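Local coordinates for protein probable glutamine synthetase (Pseudomonas aeruginosa, PDB 4HPP) that belongs to the glutamine synthetase family and binds glutamic acid and a magnesium ion in its catalytic domain, at residues A128-E133 / V235-S240. Numbering follows the deposited sequence.
Sequences AAFEHE and VHLHLS. With MG (magnesium ion), chain B; GLU (glutamic acid), chain D.
Glu131 pairs with His236 and Ala129 with His238 where two antiparallel neighbours, strands 124-137 and 235-243, run through the curved catalytic sheet of a glutamine synthetase fold. Both are hydrogen-bonded pairs, each closed by two backbone bonds: His238 N donates to Ala129 O at 2.8 Å and Ala129 N to His238 O, and Glu131 N and O grip His236 in the same way. Alpha hydrogens of residues in the non-hydrogen-bonded pairs add C-H...O contacts, among them Val235 CA to Glu131 O.

The face carrying Phe130, Leu237, Val235 and His132 is mostly apolar and is packed against helices 196-216 and 342-358. The methyl CD1 of Leu237 sits over the centre of the Phe130 ring in a CH-pi contact, 3.8 Å from the centroid and 9° off the normal. CG of Leu237 is anti to the backbone N (chi1 169°), which lays its side chain alongside Phe130. Val235 splits its branches: CG1 meets the Phe130 ring at its edge, while CG2 touches His132 CD2.

The other face is polar and leads to the ligand pocket. Extended beyond CG, the Glu131 side chain reaches across the strand pair, its carboxylate turned 58° from the His238 ring; His238 NE2 gives a weak hydrogen bond to Glu131 OE1, while ND1 of the same ring is hydrogen-bonded to Asn330. One water donates to Glu131 OE2 at 2.6 Å and also bonds His236 ND1, so the His236 ring is held at both nitrogens, at ND1 by the water and at NE2 by the bound glutamic acid, to whose OXT it donates. Near the same ligand, Glu133 divides its carboxylate: OE1 accepts from the ligand N at 2.8 Å, and OE2 lies 2.2 Å from the magnesium ion, which Glu180, Glu187 and OE2 of the ligand also bind.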
loop_
_atom_site.group_PDB
_atom_site.type_symbol
_atom_site.label_atom_id
_atom_site.label_comp_id
_atom_site.label_asym_id
_atom_site.label_seq_id
_atom_site.Cartn_x
_atom_site.Cartn_y
_atom_site.Cartn_z
ATOM N N ALA A 128 -31.001 23.759 31.719
ATOM C CA ALA A 128 -30.741 24.085 30.327
ATOM C C ALA A 128 -30.071 22.961 29.553
ATOM O O ALA A 128 -29.380 22.086 30.113
ATOM C CB ALA A 128 -29.924 25.377 30.194
ATOM N N ALA A 129 -30.283 23.034 28.243
ATOM C CA ALA A 129 -29.630 22.160 27.276
ATOM C C ALA A 129 -29.360 22.951 25.974
ATOM O O ALA A 129 -30.215 23.702 25.486
ATOM C CB ALA A 129 -30.457 20.901 27.036
ATOM N N PHE A 130 -28.122 22.843 25.505
ATOM C CA PHE A 130 -27.663 23.395 24.223
ATOM C C PHE A 130 -27.768 22.320 23.105
ATOM O O PHE A 130 -27.326 21.172 23.296
ATOM C CB PHE A 130 -26.212 23.813 24.325
ATOM C CG PHE A 130 -25.936 24.938 25.256
ATOM C CD1 PHE A 130 -25.663 26.228 24.747
ATOM C CD2 PHE A 130 -25.858 24.722 26.631
ATOM C CE1 PHE A 130 -25.322 27.294 25.593
ATOM C CE2 PHE A 130 -25.537 25.780 27.483
ATOM C CZ PHE A 130 -25.258 27.074 26.976
ATOM N N GLU A 131 -28.349 22.695 21.959
ATOM C CA GLU A 131 -28.449 21.803 20.822
ATOM C C GLU A 131 -27.409 22.320 19.861
ATOM O O GLU A 131 -27.321 23.538 19.646
ATOM C CB GLU A 131 -29.827 21.873 20.150
ATOM C CG GLU A 131 -31.033 21.298 20.924
ATOM C CD GLU A 131 -32.340 21.314 20.084
ATOM O OE1 GLU A 131 -33.300 20.653 20.521
ATOM O OE2 GLU A 131 -32.423 21.950 18.979
ATOM N N HIS A 132 -26.638 21.398 19.281
ATOM C CA HIS A 132 -25.507 21.744 18.479
ATOM C C HIS A 132 -25.606 21.195 17.094
ATOM O O HIS A 132 -25.938 20.012 16.930
ATOM C CB HIS A 132 -24.259 21.235 19.136
ATOM C CG HIS A 132 -23.856 22.009 20.393
ATOM N ND1 HIS A 132 -23.968 21.480 21.650
ATOM C CD2 HIS A 132 -23.240 23.255 20.545
ATOM C CE1 HIS A 132 -23.483 22.361 22.549
ATOM N NE2 HIS A 132 -23.046 23.449 21.868
ATOM N N GLU A 133 -25.346 22.042 16.077
ATOM C CA GLU A 133 -25.287 21.559 14.720
ATOM C C GLU A 133 -23.851 21.749 14.177
ATOM O O GLU A 133 -23.136 22.689 14.564
ATOM C CB GLU A 133 -26.328 22.228 13.857
ATOM C CG GLU A 133 -27.767 21.789 14.121
ATOM C CD GLU A 133 -28.783 22.763 13.519
ATOM O OE1 GLU A 133 -28.379 23.886 13.083
ATOM O OE2 GLU A 133 -30.001 22.414 13.499
ATOM N N VAL A 235 -27.034 27.048 17.313
ATOM C CA VAL A 235 -26.966 26.496 18.632
ATOM C C VAL A 235 -28.279 26.979 19.234
ATOM O O VAL A 235 -28.595 28.139 19.114
ATOM C CB VAL A 235 -25.767 27.044 19.441
ATOM C CG1 VAL A 235 -25.963 26.843 20.964
ATOM C CG2 VAL A 235 -24.457 26.385 19.021
ATOM N N HIS A 236 -29.040 26.103 19.873
ATOM C CA HIS A 236 -30.285 26.523 20.511
ATOM C C HIS A 236 -30.252 26.175 21.947
ATOM O O HIS A 236 -29.887 25.069 22.333
ATOM C CB HIS A 236 -31.524 25.877 19.891
ATOM C CG HIS A 236 -31.739 26.212 18.443
ATOM N ND1 HIS A 236 -32.420 25.392 17.614
ATOM C CD2 HIS A 236 -31.311 27.306 17.660
ATOM C CE1 HIS A 236 -32.437 25.935 16.358
ATOM N NE2 HIS A 236 -31.757 27.095 16.386
ATOM N N LEU A 237 -30.688 27.102 22.772
ATOM C CA LEU A 237 -30.564 26.901 24.188
ATOM C C LEU A 237 -31.997 26.738 24.668
ATOM O O LEU A 237 -32.779 27.643 24.446
ATOM C CB LEU A 237 -29.876 28.134 24.782
ATOM C CG LEU A 237 -29.796 28.364 26.267
ATOM C CD1 LEU A 237 -29.154 27.157 26.947
ATOM C CD2 LEU A 237 -28.981 29.617 26.505
ATOM N N HIS A 238 -32.334 25.577 25.255
ATOM C CA HIS A 238 -33.618 25.349 25.939
ATOM C C HIS A 238 -33.475 25.602 27.390
ATOM O O HIS A 238 -32.617 25.015 28.028
ATOM C CB HIS A 238 -34.058 23.906 25.781
ATOM C CG HIS A 238 -34.364 23.536 24.372
ATOM N ND1 HIS A 238 -35.601 23.709 23.827
ATOM C CD2 HIS A 238 -33.554 23.020 23.372
ATOM C CE1 HIS A 238 -35.591 23.324 22.535
ATOM N NE2 HIS A 238 -34.337 22.874 22.253
ATOM N N LEU A 239 -34.279 26.508 27.914
ATOM C CA LEU A 239 -34.246 26.855 29.346
ATOM C C LEU A 239 -35.590 26.630 29.998
ATOM O O LEU A 239 -36.629 27.014 29.449
ATOM C CB LEU A 239 -33.814 28.281 29.579
ATOM C CG LEU A 239 -32.319 28.438 29.299
ATOM C CD1 LEU A 239 -31.964 29.890 28.988
ATOM C CD2 LEU A 239 -31.534 27.922 30.485
ATOM N N SER A 240 -35.557 25.901 31.111
ATOM C CA SER A 240 -36.697 25.789 32.008
ATOM C C SER A 240 -36.213 26.330 33.351
ATOM O O SER A 240 -34.998 26.368 33.628
ATOM C CB SER A 240 -37.255 24.360 32.070
ATOM O OG SER A 240 -36.483 23.483 32.877
HETATM MG MG MG B . -31.761 21.506 14.386
HETATM N N GLU D . -29.683 25.376 11.155
HETATM C CA GLU D . -30.664 26.322 11.826
HETATM C C GLU D . -30.039 27.465 12.658
HETATM O O GLU D . -29.085 28.114 12.244
HETATM C CB GLU D . -31.630 25.538 12.704
HETATM C CG GLU D . -32.602 24.697 11.922
HETATM C CD GLU D . -33.385 23.782 12.805
HETATM O OE1 GLU D . -34.604 23.998 12.889
HETATM O OE2 GLU D . -32.786 22.868 13.422
HETATM O OXT GLU D . -30.458 27.774 13.779
HETATM O O HOH W 1 -34.404 23.581 18.344
#